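Local coordinates for methyl-coenzyme M reductase subunit beta (Methanosarcina barkeri, PDB 1E6Y), which forms, as the beta subunit of methyl-coenzyme M reductase, part of the nickel enzyme that releases methane from methyl-coenzyme M using coenzyme B as reductant, at residues Ala238-Asn243 / Ala386-Cys391; Asn203-Ser208 / Leu247-Val252; Gly51-Gly56 / Ala149-Ser154. One frame throughout, in Å; residues are numbered along the deposited sequence.

Interaction 1: residues Ala238-Asn243 / Ala386-Cys391; sequences AYQGLN and AIPCVC
Cys-389 SG and Pro-388 CG lie over the same face of the flat Gln-240 carboxamide, the sulfur toward its nitrogen end and the proline carbon toward its oxygen end. Gln-240 NE2 is 3.9 Å from Cys-389 SG, and Gln-240 OE1 is 4.2 Å from Pro-388 CG. Both are van der Waals contacts. The strong polar partners of NE2 are two backbone carbonyls, Ala-304 O and Phe-385 O, each of which takes a hydrogen bond from it. The two together fix the rotation of the amide and satisfy a buried donor. Because Phe-385 immediately precedes segment 386-391, the glutamine also ties this helix start to the end of helix 228-241.

The reach is long because CG is anti to the backbone N (chi1 -171°) and the chain runs on extended, carrying the amide away from a last helical turn that widens to a pi-type turn over 238-241.

The contact is buried within the helical C-terminal part of the subunit. Helix 296-318 packs on Cys-389 through Thr-307, Leu-308 and Thr-311, helix 323-339 adds Val-324 and Leu-328, and helix 204-221 meets Pro-388 through Ser-211 and Ser-212.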
ATOM      1  N   ALA E 238      14.954  33.232   2.107  1.00 10.79           N
ATOM      2  CA  ALA E 238      15.779  34.319   2.625  1.00 10.82           C
ATOM      3  C   ALA E 238      15.101  35.049   3.783  1.00 10.36           C
ATOM      4  O   ALA E 238      15.690  35.213   4.852  1.00 10.67           O
ATOM      5  CB  ALA E 238      16.107  35.305   1.509  1.00 10.57           C
ATOM      6  N   TYR E 239      13.846  35.440   3.581  1.00 10.52           N
ATOM      7  CA  TYR E 239      13.137  36.263   4.551  1.00 11.03           C
ATOM      8  C   TYR E 239      12.569  35.474   5.733  1.00 10.64           C
ATOM      9  O   TYR E 239      12.832  35.812   6.889  1.00 10.62           O
ATOM     10  CB  TYR E 239      12.028  37.053   3.853  1.00 11.68           C
ATOM     11  CG  TYR E 239      12.539  38.271   3.121  1.00 12.28           C
ATOM     12  CD1 TYR E 239      12.898  38.201   1.776  1.00 13.42           C
ATOM     13  CD2 TYR E 239      12.719  39.481   3.791  1.00 13.92           C
ATOM     14  CE1 TYR E 239      13.430  39.307   1.112  1.00 13.70           C
ATOM     15  CE2 TYR E 239      13.249  40.592   3.140  1.00 14.45           C
ATOM     16  CZ  TYR E 239      13.604  40.498   1.802  1.00 14.71           C
ATOM     17  OH  TYR E 239      14.152  41.591   1.163  1.00 14.62           O
ATOM     18  N   GLN E 240      11.805  34.423   5.450  1.00 10.98           N
ATOM     19  CA  GLN E 240      11.244  33.606   6.521  1.00 11.12           C
ATOM     20  C   GLN E 240      12.297  32.708   7.168  1.00 10.90           C
ATOM     21  O   GLN E 240      12.371  32.615   8.395  1.00 11.31           O
ATOM     22  CB  GLN E 240      10.089  32.746   6.006  1.00 11.16           C
ATOM     23  CG  GLN E 240       9.323  32.033   7.113  1.00 10.88           C
ATOM     24  CD  GLN E 240       8.335  31.016   6.581  1.00 11.54           C
ATOM     25  OE1 GLN E 240       8.701  30.110   5.830  1.00 12.19           O
ATOM     26  NE2 GLN E 240       7.076  31.148   6.983  1.00 10.85           N
ATOM     27  N   GLY E 241      13.117  32.067   6.342  1.00 10.89           N
ATOM     28  CA  GLY E 241      14.047  31.079   6.854  1.00 10.59           C
ATOM     29  C   GLY E 241      15.323  31.642   7.451  1.00 10.50           C
ATOM     30  O   GLY E 241      15.804  31.150   8.474  1.00 10.79           O
ATOM     31  N   LEU E 242      15.878  32.669   6.814  1.00 10.50           N
ATOM     32  CA  LEU E 242      17.226  33.118   7.140  1.00 10.45           C
ATOM     33  C   LEU E 242      17.274  34.552   7.665  1.00 10.48           C
ATOM     34  O   LEU E 242      18.333  35.188   7.655  1.00 10.21           O
ATOM     35  CB  LEU E 242      18.130  32.966   5.913  1.00 11.28           C
ATOM     36  CG  LEU E 242      18.232  31.542   5.345  1.00 11.22           C
ATOM     37  CD1 LEU E 242      19.131  31.530   4.114  1.00 12.56           C
ATOM     38  CD2 LEU E 242      18.774  30.593   6.415  1.00 12.58           C
ATOM     39  N   ASN E 243      16.130  35.040   8.148  1.00 10.17           N
ATOM     40  CA  ASN E 243      16.039  36.330   8.836  1.00 10.17           C
ATOM     41  C   ASN E 243      16.643  37.467   8.000  1.00 10.20           C
ATOM     42  O   ASN E 243      17.409  38.292   8.505  1.00 10.37           O
ATOM     43  CB  ASN E 243      16.723  36.240  10.209  1.00 10.61           C
ATOM     44  CG  ASN E 243      16.501  37.477  11.069  1.00 10.09           C
ATOM     45  OD1 ASN E 243      15.494  38.171  10.935  1.00 10.15           O
ATOM     46  ND2 ASN E 243      17.435  37.742  11.972  1.00 10.94           N
ATOM     47  N   ALA E 386       5.067  26.603   6.013  1.00  9.43           N
ATOM     48  CA  ALA E 386       4.306  26.261   7.212  1.00  9.71           C
ATOM     49  C   ALA E 386       5.142  25.502   8.245  1.00  9.57           C
ATOM     50  O   ALA E 386       5.182  25.875   9.418  1.00  9.43           O
ATOM     51  CB  ALA E 386       3.070  25.444   6.829  1.00  9.53           C
ATOM     52  N   ILE E 387       5.826  24.453   7.798  1.00  8.62           N
ATOM     53  CA  ILE E 387       6.567  23.570   8.695  1.00  8.72           C
ATOM     54  C   ILE E 387       7.699  24.240   9.492  1.00  8.62           C
ATOM     55  O   ILE E 387       7.916  23.899  10.657  1.00  8.52           O
ATOM     56  CB  ILE E 387       7.101  22.334   7.915  1.00  9.04           C
ATOM     57  CG1 ILE E 387       5.930  21.405   7.580  1.00  9.37           C
ATOM     58  CG2 ILE E 387       8.154  21.579   8.730  1.00  9.77           C
ATOM     59  CD1 ILE E 387       5.215  20.854   8.805  1.00 10.38           C
ATOM     60  N   PRO E 388       8.392  25.240   8.906  1.00  8.53           N
ATOM     61  CA  PRO E 388       9.384  25.975   9.702  1.00  8.24           C
ATOM     62  C   PRO E 388       8.808  26.627  10.962  1.00  7.98           C
ATOM     63  O   PRO E 388       9.445  26.619  12.016  1.00  8.41           O
ATOM     64  CB  PRO E 388       9.927  27.007   8.719  1.00  8.40           C
ATOM     65  CG  PRO E 388       9.812  26.325   7.404  1.00  8.68           C
ATOM     66  CD  PRO E 388       8.500  25.579   7.476  1.00  8.99           C
ATOM     67  N   CYS E 389       7.569  27.105  10.870  1.00  7.97           N
ATOM     68  CA  CYS E 389       6.866  27.657  12.026  1.00  8.22           C
ATOM     69  C   CYS E 389       6.562  26.586  13.070  1.00  8.67           C
ATOM     70  O   CYS E 389       6.655  26.836  14.273  1.00  8.10           O
ATOM     71  CB  CYS E 389       5.564  28.325  11.584  1.00  8.61           C
ATOM     72  SG  CYS E 389       5.787  29.569  10.300  1.00 10.39           S
ATOM     73  N   VAL E 390       6.216  25.390  12.604  1.00  8.58           N
ATOM     74  CA  VAL E 390       5.959  24.263  13.497  1.00  9.06           C
ATOM     75  C   VAL E 390       7.216  23.866  14.277  1.00  8.82           C
ATOM     76  O   VAL E 390       7.156  23.655  15.484  1.00  9.09           O
ATOM     77  CB  VAL E 390       5.423  23.044  12.713  1.00  8.27           C
ATOM     78  CG1 VAL E 390       5.131  21.888  13.658  1.00  8.48           C
ATOM     79  CG2 VAL E 390       4.163  23.432  11.957  1.00  9.33           C
ATOM     80  N   CYS E 391       8.360  23.836  13.602  1.00  9.31           N
ATOM     81  CA  CYS E 391       9.619  23.502  14.260  1.00  8.83           C
ATOM     82  C   CYS E 391       9.996  24.534  15.317  1.00  8.79           C
ATOM     83  O   CYS E 391      10.473  24.177  16.397  1.00  9.36           O
ATOM     84  CB  CYS E 391      10.740  23.379  13.228  1.00  8.84           C
ATOM     85  SG  CYS E 391      10.515  22.009  12.081  1.00  9.67           S
TER

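Interaction 2: residues Asn203-Ser208 / Leu247-Val252; sequences NAMNAS and LLYDIV
Met-205 bridges to Leu-248 and Tyr-249 from the first turn of helix 204-221, a turn set up two residues earlier. There Asn-203 is the N-cap: its OD1 accepts from Asn-206 N at 3.0 Å, with an N-H...O angle of 161° and the donor tilted out of the carbonyl plane, while its ND2 is held by Asp-9. Ala-204 follows, and its backbone N donates to the side chain of an oxidised cysteine of the gamma subunit.

Met-205 then crosses to helix 247-255. With CG anti to the backbone N (chi1 -167°) the chain runs straight out to sulfur and bends only at the last torsion (chi3 -55°), which turns CE toward Leu-248 and Tyr-249. It meets Leu-248 tip to tip: CD2 of Leu-248 lies 3.9 Å from Met-205 SD and 4.0 Å from Met-205 CE. Met-205 CE also comes to the edge of the Tyr-249 ring, near its plane, 4.3 Å from Tyr-249 CD1. This is apolar helix-helix packing in the mostly helical C-terminal part of the subunit. The nearest CA atoms of the two segments, those of Met-205 and Tyr-249, are 8.7 Å apart, so the thioether spans much of the gap. Cut back to an alanine, this position would probably leave a gap beside Leu-248 CD2 and the edge of the Tyr-249 ring without its methyl neighbour.

Next, Asn-206 packs on Pro-425 and Ile-426 of helix 425-429. Ser-208 and Leu-248 both rest on Leu-308 of helix 296-318, whereas Tyr-249 and Val-252 pack on Asn-69 and Val-70 of the gamma subunit, respectively.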
ATOM      1  N   ASN E 203      16.312  26.096  19.987  1.00 14.13           N
ATOM      2  CA  ASN E 203      16.455  27.471  19.524  1.00 13.46           C
ATOM      3  C   ASN E 203      15.427  27.704  18.427  1.00 12.83           C
ATOM      4  O   ASN E 203      15.561  27.175  17.323  1.00 13.01           O
ATOM      5  CB  ASN E 203      17.868  27.707  18.974  1.00 13.04           C
ATOM      6  CG  ASN E 203      18.113  29.157  18.576  1.00 13.23           C
ATOM      7  OD1 ASN E 203      17.416  29.710  17.725  1.00 12.35           O
ATOM      8  ND2 ASN E 203      19.139  29.764  19.162  1.00 13.54           N
ATOM      9  N   ALA E 204      14.431  28.533  18.727  1.00 12.56           N
ATOM     10  CA  ALA E 204      13.288  28.741  17.842  1.00 12.39           C
ATOM     11  C   ALA E 204      13.671  29.131  16.413  1.00 12.54           C
ATOM     12  O   ALA E 204      13.288  28.451  15.458  1.00 11.50           O
ATOM     13  CB  ALA E 204      12.352  29.785  18.440  1.00 12.93           C
ATOM     14  N   MET E 205      14.462  30.189  16.264  1.00 11.69           N
ATOM     15  CA  MET E 205      14.781  30.693  14.932  1.00 12.02           C
ATOM     16  C   MET E 205      15.765  29.814  14.161  1.00 11.08           C
ATOM     17  O   MET E 205      15.726  29.768  12.934  1.00 11.67           O
ATOM     18  CB  MET E 205      15.312  32.123  14.997  1.00 12.79           C
ATOM     19  CG  MET E 205      15.343  32.787  13.629  1.00 15.00           C
ATOM     20  SD  MET E 205      15.901  34.486  13.661  1.00 16.83           S
ATOM     21  CE  MET E 205      14.746  35.179  14.878  1.00 16.57           C
ATOM     22  N   ASN E 206      16.639  29.111  14.875  1.00 10.98           N
ATOM     23  CA  ASN E 206      17.523  28.147  14.227  1.00 10.39           C
ATOM     24  C   ASN E 206      16.759  26.887  13.823  1.00 10.14           C
ATOM     25  O   ASN E 206      17.091  26.244  12.826  1.00  9.41           O
ATOM     26  CB  ASN E 206      18.701  27.791  15.141  1.00 11.45           C
ATOM     27  CG  ASN E 206      19.838  28.797  15.044  1.00 12.56           C
ATOM     28  OD1 ASN E 206      20.013  29.452  14.015  1.00 13.98           O
ATOM     29  ND2 ASN E 206      20.609  28.933  16.119  1.00 11.83           N
ATOM     30  N   ALA E 207      15.707  26.571  14.573  1.00  9.45           N
ATOM     31  CA  ALA E 207      14.808  25.475  14.218  1.00  9.65           C
ATOM     32  C   ALA E 207      14.047  25.792  12.932  1.00 10.17           C
ATOM     33  O   ALA E 207      13.997  24.971  12.013  1.00 10.00           O
ATOM     34  CB  ALA E 207      13.826  25.204  15.360  1.00  9.68           C
ATOM     35  N   SER E 208      13.494  26.998  12.847  1.00  9.84           N
ATOM     36  CA  SER E 208      12.783  27.404  11.641  1.00  9.38           C
ATOM     37  C   SER E 208      13.742  27.598  10.463  1.00  9.50           C
ATOM     38  O   SER E 208      13.396  27.284   9.322  1.00  8.78           O
ATOM     39  CB  SER E 208      11.963  28.678  11.892  1.00  9.44           C
ATOM     40  OG  SER E 208      12.757  29.726  12.417  1.00 10.35           O
ATOM     41  N   LEU E 247      14.278  41.395   9.414  1.00 12.61           N
ATOM     42  CA  LEU E 247      12.843  41.671   9.422  1.00 12.86           C
ATOM     43  C   LEU E 247      12.112  40.770  10.412  1.00 12.47           C
ATOM     44  O   LEU E 247      11.368  41.255  11.266  1.00 12.68           O
ATOM     45  CB  LEU E 247      12.259  41.490   8.019  1.00 14.66           C
ATOM     46  CG  LEU E 247      10.816  41.955   7.817  1.00 16.31           C
ATOM     47  CD1 LEU E 247      10.717  43.452   8.081  1.00 18.01           C
ATOM     48  CD2 LEU E 247      10.356  41.629   6.401  1.00 17.36           C
ATOM     49  N   LEU E 248      12.385  39.470  10.336  1.00 11.26           N
ATOM     50  CA  LEU E 248      11.788  38.498  11.246  1.00 11.70           C
ATOM     51  C   LEU E 248      12.118  38.831  12.698  1.00 11.63           C
ATOM     52  O   LEU E 248      11.222  38.955  13.531  1.00 12.08           O
ATOM     53  CB  LEU E 248      12.284  37.085  10.915  1.00 11.30           C
ATOM     54  CG  LEU E 248      11.923  35.969  11.904  1.00 11.43           C
ATOM     55  CD1 LEU E 248      10.416  35.736  11.916  1.00 12.09           C
ATOM     56  CD2 LEU E 248      12.656  34.700  11.518  1.00 11.63           C
ATOM     57  N   TYR E 249      13.404  39.028  12.977  1.00 11.55           N
ATOM     58  CA  TYR E 249      13.868  39.348  14.321  1.00 12.02           C
ATOM     59  C   TYR E 249      13.244  40.639  14.854  1.00 11.89           C
ATOM     60  O   TYR E 249      12.814  40.696  16.008  1.00 12.12           O
ATOM     61  CB  TYR E 249      15.396  39.465  14.334  1.00 11.87           C
ATOM     62  CG  TYR E 249      15.968  39.778  15.697  1.00 12.60           C
ATOM     63  CD1 TYR E 249      16.292  38.758  16.588  1.00 12.77           C
ATOM     64  CD2 TYR E 249      16.133  41.098  16.117  1.00 13.01           C
ATOM     65  CE1 TYR E 249      16.762  39.042  17.865  1.00 14.04           C
ATOM     66  CE2 TYR E 249      16.600  41.393  17.389  1.00 13.78           C
ATOM     67  CZ  TYR E 249      16.913  40.362  18.260  1.00 14.06           C
ATOM     68  OH  TYR E 249      17.376  40.654  19.522  1.00 14.79           O
ATOM     69  N   ASP E 250      13.224  41.677  14.022  1.00 11.87           N
ATOM     70  CA  ASP E 250      12.722  42.986  14.430  1.00 12.47           C
ATOM     71  C   ASP E 250      11.222  42.978  14.687  1.00 12.46           C
ATOM     72  O   ASP E 250      10.748  43.600  15.639  1.00 12.91           O
ATOM     73  CB  ASP E 250      13.052  44.044  13.371  1.00 12.50           C
ATOM     74  CG  ASP E 250      14.513  44.468  13.395  1.00 13.13           C
ATOM     75  OD1 ASP E 250      15.243  44.113  14.344  1.00 13.70           O
ATOM     76  OD2 ASP E 250      14.933  45.171  12.456  1.00 13.19           O
ATOM     77  N   ILE E 251      10.477  42.274  13.840  1.00 12.32           N
ATOM     78  CA  ILE E 251       9.032  42.178  14.006  1.00 12.16           C
ATOM     79  C   ILE E 251       8.691  41.422  15.288  1.00 12.28           C
ATOM     80  O   ILE E 251       7.830  41.856  16.058  1.00 11.80           O
ATOM     81  CB  ILE E 251       8.367  41.492  12.786  1.00 12.20           C
ATOM     82  CG1 ILE E 251       8.466  42.418  11.569  1.00 12.45           C
ATOM     83  CG2 ILE E 251       6.900  41.174  13.083  1.00 12.01           C
ATOM     84  CD1 ILE E 251       7.941  41.816  10.276  1.00 13.15           C
ATOM     85  N   VAL E 252       9.441  40.358  15.566  1.00 11.79           N
ATOM     86  CA  VAL E 252       9.261  39.600  16.800  1.00 12.27           C
ATOM     87  C   VAL E 252       9.600  40.463  18.014  1.00 12.85           C
ATOM     88  O   VAL E 252       8.818  40.536  18.964  1.00 12.79           O
ATOM     89  CB  VAL E 252      10.139  38.321  16.808  1.00 11.99           C
ATOM     90  CG1 VAL E 252      10.085  37.645  18.174  1.00 11.79           C
ATOM     91  CG2 VAL E 252       9.654  37.357  15.737  1.00 12.07           C
TER

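Interaction 3: residues Gly51-Gly56 / Ala149-Ser154; sequences GALASG and APIVKS
Leu-53 packs on Ile-151 and Val-152, joining helix 46-55 to helix 149-157 in the N-terminal alpha+beta domain. Its four-stranded antiparallel sheet has the 2-3-1-4 order of a ferredoxin-like fold, and the two helices lie in its two beta-alpha-beta connections.

The contact across the segments is apolar and rests on one methyl. CD2 of Leu-53 nestles against the backbone of the second helix, 3.9 Å from Val-152 CA, and also meets side chains: it is 4.2 Å from Val-152 CG2 and 4.5 Å from Ile-151 CG2. CG of Leu-53 is anti to its carbonyl carbon (chi1 -76°), which helps turn the branch toward the other helix although its CB does not face that way. Val-152 also touches Ile-138 and Met-139 of helix 125-141.

Polar interactions flank this patch. Lys-153 makes a cation-pi contact with Trp-157, and its NZ donates to the backbone of another protein chain. Gly-56, with positive phi, is the first residue past helix 46-55. In the last turn of that helix Gly-51 O takes two donors: Ser-55 N at 3.0 Å and, from above the carbonyl plane, Ser-55 OG at 2.9 Å.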
ATOM      1  N   GLY E  51      20.444  -4.202  25.231  1.00 12.36           N
ATOM      2  CA  GLY E  51      19.211  -4.623  25.873  1.00 12.59           C
ATOM      3  C   GLY E  51      18.421  -5.616  25.038  1.00 12.50           C
ATOM      4  O   GLY E  51      17.934  -6.623  25.557  1.00 12.70           O
ATOM      5  N   ALA E  52      18.331  -5.352  23.736  1.00 12.43           N
ATOM      6  CA  ALA E  52      17.628  -6.236  22.810  1.00 12.31           C
ATOM      7  C   ALA E  52      18.271  -7.620  22.752  1.00 12.56           C
ATOM      8  O   ALA E  52      17.570  -8.635  22.744  1.00 12.43           O
ATOM      9  CB  ALA E  52      17.599  -5.614  21.419  1.00 12.46           C
ATOM     10  N   LEU E  53      19.602  -7.657  22.722  1.00 12.77           N
ATOM     11  CA  LEU E  53      20.338  -8.918  22.698  1.00 13.08           C
ATOM     12  C   LEU E  53      20.052  -9.750  23.940  1.00 13.36           C
ATOM     13  O   LEU E  53      19.813 -10.953  23.845  1.00 13.93           O
ATOM     14  CB  LEU E  53      21.842  -8.659  22.602  1.00 13.07           C
ATOM     15  CG  LEU E  53      22.379  -8.229  21.239  1.00 12.96           C
ATOM     16  CD1 LEU E  53      23.815  -7.759  21.384  1.00 12.75           C
ATOM     17  CD2 LEU E  53      22.286  -9.390  20.263  1.00 13.30           C
ATOM     18  N   ALA E  54      20.030  -9.092  25.094  1.00 13.89           N
ATOM     19  CA  ALA E  54      19.864  -9.778  26.371  1.00 14.38           C
ATOM     20  C   ALA E  54      18.445 -10.302  26.569  1.00 14.49           C
ATOM     21  O   ALA E  54      18.254 -11.418  27.054  1.00 15.09           O
ATOM     22  CB  ALA E  54      20.242  -8.848  27.516  1.00 13.85           C
ATOM     23  N   SER E  55      17.456  -9.510  26.164  1.00 14.85           N
ATOM     24  CA  SER E  55      16.058  -9.813  26.465  1.00 14.53           C
ATOM     25  C   SER E  55      15.324 -10.505  25.319  1.00 14.25           C
ATOM     26  O   SER E  55      14.264 -11.095  25.524  1.00 14.06           O
ATOM     27  CB  SER E  55      15.311  -8.533  26.841  1.00 15.13           C
ATOM     28  OG  SER E  55      15.232  -7.651  25.739  1.00 15.06           O
ATOM     29  N   GLY E  56      15.865 -10.389  24.110  1.00 13.73           N
ATOM     30  CA  GLY E  56      15.178 -10.900  22.938  1.00 13.45           C
ATOM     31  C   GLY E  56      14.098  -9.957  22.441  1.00 13.33           C
ATOM     32  O   GLY E  56      13.366 -10.290  21.509  1.00 12.64           O
ATOM     33  N   ALA E 149      23.443 -15.908  14.817  1.00 12.33           N
ATOM     34  CA  ALA E 149      23.588 -14.746  13.941  1.00 11.99           C
ATOM     35  C   ALA E 149      22.282 -13.994  13.673  1.00 11.86           C
ATOM     36  O   ALA E 149      22.282 -12.765  13.630  1.00 12.33           O
ATOM     37  CB  ALA E 149      24.240 -15.153  12.621  1.00 12.10           C
ATOM     38  N   PRO E 150      21.153 -14.713  13.514  1.00 12.29           N
ATOM     39  CA  PRO E 150      19.876 -14.024  13.280  1.00 12.12           C
ATOM     40  C   PRO E 150      19.473 -13.097  14.423  1.00 12.41           C
ATOM     41  O   PRO E 150      18.851 -12.057  14.197  1.00 12.44           O
ATOM     42  CB  PRO E 150      18.879 -15.171  13.115  1.00 12.20           C
ATOM     43  CG  PRO E 150      19.703 -16.292  12.603  1.00 12.52           C
ATOM     44  CD  PRO E 150      20.998 -16.172  13.353  1.00 11.71           C
ATOM     45  N   ILE E 151      19.826 -13.487  15.647  1.00 11.93           N
ATOM     46  CA  ILE E 151      19.507 -12.712  16.842  1.00 11.73           C
ATOM     47  C   ILE E 151      20.338 -11.426  16.902  1.00 11.16           C
ATOM     48  O   ILE E 151      19.809 -10.353  17.197  1.00 11.10           O
ATOM     49  CB  ILE E 151      19.749 -13.548  18.132  1.00 12.65           C
ATOM     50  CG1 ILE E 151      18.869 -14.805  18.122  1.00 12.98           C
ATOM     51  CG2 ILE E 151      19.460 -12.712  19.373  1.00 12.52           C
ATOM     52  CD1 ILE E 151      17.376 -14.524  18.104  1.00 13.99           C
ATOM     53  N   VAL E 152      21.627 -11.530  16.587  1.00 10.49           N
ATOM     54  CA  VAL E 152      22.492 -10.353  16.532  1.00 11.16           C
ATOM     55  C   VAL E 152      22.025  -9.401  15.431  1.00 11.22           C
ATOM     56  O   VAL E 152      21.892  -8.196  15.653  1.00 11.59           O
ATOM     57  CB  VAL E 152      23.967 -10.749  16.275  1.00 11.48           C
ATOM     58  CG1 VAL E 152      24.814  -9.503  16.036  1.00 12.02           C
ATOM     59  CG2 VAL E 152      24.510 -11.525  17.463  1.00 12.66           C
ATOM     60  N   LYS E 153      21.684  -9.968  14.277  1.00 11.42           N
ATOM     61  CA  LYS E 153      21.262  -9.181  13.125  1.00 11.08           C
ATOM     62  C   LYS E 153      20.008  -8.370  13.430  1.00 11.07           C
ATOM     63  O   LYS E 153      19.970  -7.167  13.179  1.00 10.95           O
ATOM     64  CB  LYS E 153      21.010 -10.102  11.928  1.00 11.34           C
ATOM     65  CG  LYS E 153      20.927  -9.380  10.596  1.00 12.20           C
ATOM     66  CD  LYS E 153      19.495  -9.052  10.236  1.00 11.86           C
ATOM     67  CE  LYS E 153      19.413  -8.365   8.891  1.00 11.47           C
ATOM     68  NZ  LYS E 153      18.001  -8.134   8.495  1.00 12.08           N
ATOM     69  N   SER E 154      19.009  -9.019  14.021  1.00 11.56           N
ATOM     70  CA  SER E 154      17.737  -8.363  14.304  1.00 11.68           C
ATOM     71  C   SER E 154      17.775  -7.429  15.506  1.00 11.47           C
ATOM     72  O   SER E 154      16.922  -6.551  15.632  1.00 11.76           O
ATOM     73  CB  SER E 154      16.633  -9.399  14.499  1.00 12.68           C
ATOM     74  OG  SER E 154      16.114  -9.792  13.243  1.00 15.84           O
TER

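Interactions 1 and 2 belong to one helical assembly in the C-terminal part of the subunit, their centres 8 Å apart. Their segments alternate along the chain: 203-208, 238-243, 247-252, then 386-391. They touch directly, most clearly where Asn-243 OD1 lies 3.0 Å from Tyr-249 N, probably a hydrogen bond, and helix 204-221 serves both by packing on helix 387-395 as well as on helix 247-255. Interaction 3 closes earlier in the chain, in the N-terminal alpha+beta domain, with its centre 42 Å from that of interaction 1 and 45 Å from that of interaction 2. This is consistent with two regions that pack separately, and all three contacts lie away from the coenzyme-binding residues.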